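Allantoicase (Saccharomyces cerevisiae, PDB 1O59) catalyses the hydrolysis of allantoate to (S)-ureidoglycolate and urea, a step of allantoin degradation that lets yeast use purines as secondary nitrogen sources. Local coordinates at residues G44-F49 with D94-K99; V125-L130 with T175-K180. One frame throughout, in Å; residues are numbered along the deposited sequence.

Contact 1: residues G44-F49 with D94-K99; sequences GQVVSF and DWVIIK
Residues Gln45 to Phe49 pair antiparallel with 94-99 at the margin of a five-stranded antiparallel sheet in the first allantoicase repeat, 45-49 being an outermost strand of that sheet within the chain. A classic beta bulge breaks the pairing: Ile97 stands across from two residues, Val47 and Ser48, and the register moves by one residue between the pairs Val46-Ile98 and Ser48-Ile97. Ile97 O marks the spot, since Val47 N reaches it at 2.8 Å whereas Ser48 N makes only a weak bond to it at 3.5 Å. The regular part lies before the bulge, where Gln45 and Lys99 exchange two backbone hydrogen bonds. Past the bulge the pairing resumes, with Ile97 N bonded to Ser48 O at 2.9 Å.

On one face of the sheet Val46 and Val96 cross at about a right angle, with Val46 CG1 3.8 Å from Val96 CG2. Val47, the extra residue of the bulge, has its CB 3.9 Å from Ile97 CG2. The indole of Trp95 reaches over the neighbouring strand because its CG stands between the backbone N and the carbonyl carbon (chi1 53°). One ring face then lies against the backbone of Phe49, while Ser48 CB sits at the ring edge, in its plane. Replacing this tryptophan with an alanine would probably uncover the Phe49 backbone and leave Ser48 without its aromatic neighbour. Ser50 OG, next along the chain, hydrogen-bonds to both Trp95 N and Asp94 OD1. Over the indole face, Phe49 C comes within 3.6 Å of Trp95 CH2, displaced toward the rim of the ring.

Contact 2: residues V125-L130 with T175-K180; sequences VSIEAL and THIKLK
Strands 125-130 and 176-180 run antiparallel, their axes 4.6 Å apart at closest approach and their directions 158° apart, with reciprocal backbone hydrogen bonds at Ser126-Lys180, Glu128-Lys178 and Leu130-His176. Glu128 carries the polar side of the contact: its carboxylate is shared between two lysines two residues apart on the partner strand. Lys180 NZ donates to Glu128 OE2 at 2.7 Å. Lys178 NZ donates to Glu128 OE1 at 3.1 Å, and each ammonium meets its oxygen from above the carboxylate plane. Lys178 runs beside Glu128 in the same direction, and a bend at chi3 (-60°) turns its end toward OE1. Its ammonium has a second anionic mate in Glu141, and the side chain also makes a cation-pi contact with Trp146, so several groups fix this buried lysine.

These strands are inner members of the five-stranded sheet, with 147-154 flanking 124-130. The face opposite the salt bridges is apolar: Ile127 CG2 meets Ile177 CG2 at 3.6 Å, Ala129 CB meets Ile177 CD1 at 3.7 Å, and Val125 CG1 touches Leu179 CD1. Phe190 of strand 186-196 packs on both Ile127 and Ile177, joining this face to the other sheet of the repeat. Two facing antiparallel sheets are consistent with the jelly-roll beta sandwich of the galactose-binding-like clan.

A classic beta bulge closes the pairing, where two residues, Thr175 and His176, are set against the single Leu130. Leu130 O accepts from Thr175 N at 2.8 Å in a nearly straight bond (176°) and from His176 N at 3.1 Å. Beside it, Leu130 and His176 point the same way, and Thr175 OG1 lies at the imidazole edge, in its plane, hydrogen-bonded to His176 ND1 at 2.7 Å.

Contacts 1 and 2 belong to one sheet, with strands 94-99 and 176-182 as the neighbours that join them; their centres are 9 Å apart. Two probable backbone hydrogen bonds make the seam, Ile98 O to Ile177 N at 2.8 Å and Val96 O to Leu179 N at 2.9 Å. Side chains add to it, with Lys99 CG 3.6 Å from His176 NE2. Both segments of contact 1 precede those of contact 2 in sequence, yet 175-180 lies between 94-99 and 125-130. Both centres lie about 17 Å from the chain's centre, on the same side. The second repeat contains a five-stranded sheet with the same strand order.

Contact 1: residues G44-F49 with D94-K99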
# COMPACT_ATOMS: atom_id res chain seq x y z
N GLY A 44 3.98 -6.27 -5.84
CA GLY A 44 3.28 -7.53 -5.61
C GLY A 44 3.06 -8.29 -6.91
O GLY A 44 2.78 -7.68 -7.94
N GLN A 45 3.19 -9.62 -6.85
CA GLN A 45 3.12 -10.46 -8.03
C GLN A 45 2.33 -11.72 -7.81
O GLN A 45 2.57 -12.44 -6.83
CB GLN A 45 4.52 -10.91 -8.43
CG GLN A 45 5.17 -10.11 -9.53
CD GLN A 45 6.70 -10.11 -9.38
OE1 GLN A 45 7.30 -11.14 -9.00
NE2 GLN A 45 7.32 -8.95 -9.65
N VAL A 46 1.46 -12.03 -8.75
CA VAL A 46 0.80 -13.31 -8.76
C VAL A 46 1.75 -14.36 -9.30
O VAL A 46 2.19 -14.31 -10.44
CB VAL A 46 -0.52 -13.29 -9.55
CG1 VAL A 46 -1.15 -14.66 -9.56
CG2 VAL A 46 -1.50 -12.27 -8.93
N VAL A 47 2.04 -15.34 -8.44
CA VAL A 47 2.94 -16.44 -8.73
C VAL A 47 2.18 -17.56 -9.39
O VAL A 47 2.65 -18.15 -10.37
CB VAL A 47 3.53 -17.03 -7.43
CG1 VAL A 47 4.43 -18.27 -7.73
CG2 VAL A 47 4.27 -15.97 -6.64
N SER A 48 1.02 -17.88 -8.83
CA SER A 48 0.25 -19.00 -9.34
C SER A 48 -1.19 -18.95 -8.92
O SER A 48 -1.57 -18.14 -8.11
CB SER A 48 0.85 -20.31 -8.85
OG SER A 48 0.36 -21.39 -9.66
N PHE A 49 -1.99 -19.85 -9.48
CA PHE A 49 -3.41 -19.90 -9.16
C PHE A 49 -3.92 -21.25 -9.59
O PHE A 49 -3.30 -21.93 -10.42
CB PHE A 49 -4.17 -18.73 -9.85
CG PHE A 49 -3.81 -18.58 -11.31
CD1 PHE A 49 -4.45 -19.34 -12.29
CD2 PHE A 49 -2.76 -17.74 -11.69
CE1 PHE A 49 -4.07 -19.25 -13.62
CE2 PHE A 49 -2.39 -17.63 -13.03
CZ PHE A 49 -3.05 -18.40 -14.00
N ASP A 94 -10.50 -22.93 -4.45
CA ASP A 94 -9.61 -22.29 -5.40
C ASP A 94 -8.61 -21.44 -4.61
O ASP A 94 -8.89 -21.05 -3.47
CB ASP A 94 -10.38 -21.39 -6.37
CG ASP A 94 -10.89 -22.14 -7.58
OD1 ASP A 94 -10.07 -22.86 -8.22
OD2 ASP A 94 -12.11 -22.07 -7.94
N TRP A 95 -7.47 -21.16 -5.24
CA TRP A 95 -6.40 -20.43 -4.58
C TRP A 95 -5.53 -19.60 -5.53
O TRP A 95 -5.46 -19.83 -6.74
CB TRP A 95 -5.51 -21.38 -3.81
CG TRP A 95 -5.02 -22.48 -4.64
CD1 TRP A 95 -5.57 -23.70 -4.75
CD2 TRP A 95 -3.86 -22.48 -5.48
NE1 TRP A 95 -4.85 -24.46 -5.64
CE2 TRP A 95 -3.79 -23.73 -6.10
CE3 TRP A 95 -2.88 -21.54 -5.79
CZ2 TRP A 95 -2.78 -24.06 -6.99
CZ3 TRP A 95 -1.88 -21.88 -6.67
CH2 TRP A 95 -1.84 -23.12 -7.26
N VAL A 96 -4.86 -18.62 -4.94
CA VAL A 96 -3.88 -17.81 -5.64
C VAL A 96 -2.73 -17.54 -4.69
O VAL A 96 -2.93 -17.25 -3.49
CB VAL A 96 -4.50 -16.47 -6.19
CG1 VAL A 96 -5.32 -15.78 -5.14
CG2 VAL A 96 -3.44 -15.54 -6.69
N ILE A 97 -1.53 -17.67 -5.23
CA ILE A 97 -0.33 -17.38 -4.50
C ILE A 97 0.26 -16.04 -4.97
O ILE A 97 0.37 -15.76 -6.17
CB ILE A 97 0.68 -18.53 -4.67
CG1 ILE A 97 0.17 -19.80 -3.99
CG2 ILE A 97 2.00 -18.15 -4.03
CD1 ILE A 97 0.85 -21.07 -4.44
N ILE A 98 0.65 -15.21 -4.00
CA ILE A 98 1.15 -13.86 -4.30
C ILE A 98 2.40 -13.55 -3.51
O ILE A 98 2.42 -13.68 -2.28
CB ILE A 98 0.10 -12.78 -3.98
CG1 ILE A 98 -1.23 -13.07 -4.68
CG2 ILE A 98 0.58 -11.43 -4.46
CD1 ILE A 98 -2.42 -12.45 -4.00
N LYS A 99 3.43 -13.14 -4.24
CA LYS A 99 4.65 -12.71 -3.64
C LYS A 99 4.52 -11.23 -3.31
O LYS A 99 4.04 -10.45 -4.14
CB LYS A 99 5.80 -12.94 -4.59
CG LYS A 99 7.13 -12.75 -3.93
CD LYS A 99 8.28 -13.22 -4.77
CE LYS A 99 9.60 -12.87 -4.02
NZ LYS A 99 10.83 -12.99 -4.87

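Contact 2: residues V125-L130 with T175-K180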
# COMPACT_ATOMS: atom_id res chain seq x y z
N VAL A 125 -13.56 -17.17 2.49
CA VAL A 125 -12.17 -16.92 2.19
C VAL A 125 -11.38 -17.30 3.44
O VAL A 125 -11.86 -17.15 4.58
CB VAL A 125 -11.99 -15.42 1.82
CG1 VAL A 125 -10.60 -14.95 2.08
CG2 VAL A 125 -12.35 -15.15 0.33
N SER A 126 -10.18 -17.84 3.23
CA SER A 126 -9.17 -17.89 4.28
C SER A 126 -7.83 -17.43 3.66
O SER A 126 -7.67 -17.39 2.43
CB SER A 126 -9.10 -19.27 4.99
OG SER A 126 -8.53 -20.30 4.20
N ILE A 127 -6.90 -17.03 4.54
CA ILE A 127 -5.58 -16.61 4.13
C ILE A 127 -4.49 -17.31 4.92
O ILE A 127 -4.54 -17.45 6.15
CB ILE A 127 -5.44 -15.09 4.27
CG1 ILE A 127 -6.63 -14.37 3.61
CG2 ILE A 127 -4.13 -14.61 3.60
CD1 ILE A 127 -6.74 -12.88 3.97
N GLU A 128 -3.49 -17.77 4.16
CA GLU A 128 -2.26 -18.38 4.69
C GLU A 128 -1.07 -17.59 4.19
O GLU A 128 -1.19 -16.79 3.24
CB GLU A 128 -2.14 -19.81 4.21
CG GLU A 128 -3.41 -20.63 4.43
CD GLU A 128 -3.24 -22.12 4.13
OE1 GLU A 128 -2.26 -22.52 3.49
OE2 GLU A 128 -4.12 -22.91 4.54
N ALA A 129 0.06 -17.78 4.86
CA ALA A 129 1.30 -17.10 4.48
C ALA A 129 2.50 -18.00 4.67
O ALA A 129 2.45 -18.98 5.40
CB ALA A 129 1.48 -15.82 5.29
N LEU A 130 3.57 -17.68 3.97
CA LEU A 130 4.85 -18.29 4.26
C LEU A 130 6.06 -17.36 4.12
O LEU A 130 6.00 -16.27 3.52
CB LEU A 130 5.04 -19.60 3.45
CG LEU A 130 5.37 -19.70 1.95
CD1 LEU A 130 6.75 -19.12 1.55
CD2 LEU A 130 5.30 -21.19 1.58
N THR A 175 6.70 -13.61 3.44
CA THR A 175 7.11 -13.10 2.11
C THR A 175 6.08 -13.36 1.00
O THR A 175 6.12 -12.70 -0.03
CB THR A 175 8.39 -13.80 1.64
OG1 THR A 175 8.15 -15.21 1.58
CG2 THR A 175 9.57 -13.65 2.62
N HIS A 176 5.23 -14.36 1.20
CA HIS A 176 4.25 -14.84 0.23
C HIS A 176 2.89 -15.05 0.92
O HIS A 176 2.83 -15.46 2.07
CB HIS A 176 4.68 -16.20 -0.32
CG HIS A 176 5.84 -16.14 -1.26
ND1 HIS A 176 7.14 -15.94 -0.83
CD2 HIS A 176 5.91 -16.30 -2.61
CE1 HIS A 176 7.95 -15.96 -1.88
NE2 HIS A 176 7.23 -16.18 -2.96
N ILE A 177 1.81 -14.82 0.18
CA ILE A 177 0.44 -14.96 0.67
C ILE A 177 -0.32 -15.94 -0.21
O ILE A 177 -0.14 -15.94 -1.42
CB ILE A 177 -0.27 -13.56 0.65
CG1 ILE A 177 0.47 -12.57 1.59
CG2 ILE A 177 -1.77 -13.68 0.99
CD1 ILE A 177 0.63 -13.06 2.98
N LYS A 178 -1.15 -16.76 0.43
CA LYS A 178 -2.09 -17.65 -0.25
C LYS A 178 -3.51 -17.26 0.13
O LYS A 178 -3.90 -17.26 1.30
CB LYS A 178 -1.87 -19.13 0.12
CG LYS A 178 -2.41 -20.11 -0.93
CD LYS A 178 -2.77 -21.48 -0.40
CE LYS A 178 -1.61 -22.19 0.21
NZ LYS A 178 -1.92 -23.58 0.60
N LEU A 179 -4.28 -16.93 -0.90
CA LEU A 179 -5.69 -16.66 -0.74
C LEU A 179 -6.46 -17.90 -1.14
O LEU A 179 -6.23 -18.45 -2.21
CB LEU A 179 -6.07 -15.47 -1.61
CG LEU A 179 -7.56 -15.16 -1.82
CD1 LEU A 179 -8.21 -14.68 -0.56
CD2 LEU A 179 -7.63 -14.11 -2.94
N LYS A 180 -7.34 -18.35 -0.27
CA LYS A 180 -8.19 -19.51 -0.54
C LYS A 180 -9.64 -19.04 -0.62
O LYS A 180 -10.11 -18.33 0.26
CB LYS A 180 -8.05 -20.55 0.57
CG LYS A 180 -6.67 -21.14 0.82
CD LYS A 180 -6.83 -22.42 1.68
CE LYS A 180 -5.53 -23.25 1.78
NZ LYS A 180 -5.61 -24.37 2.81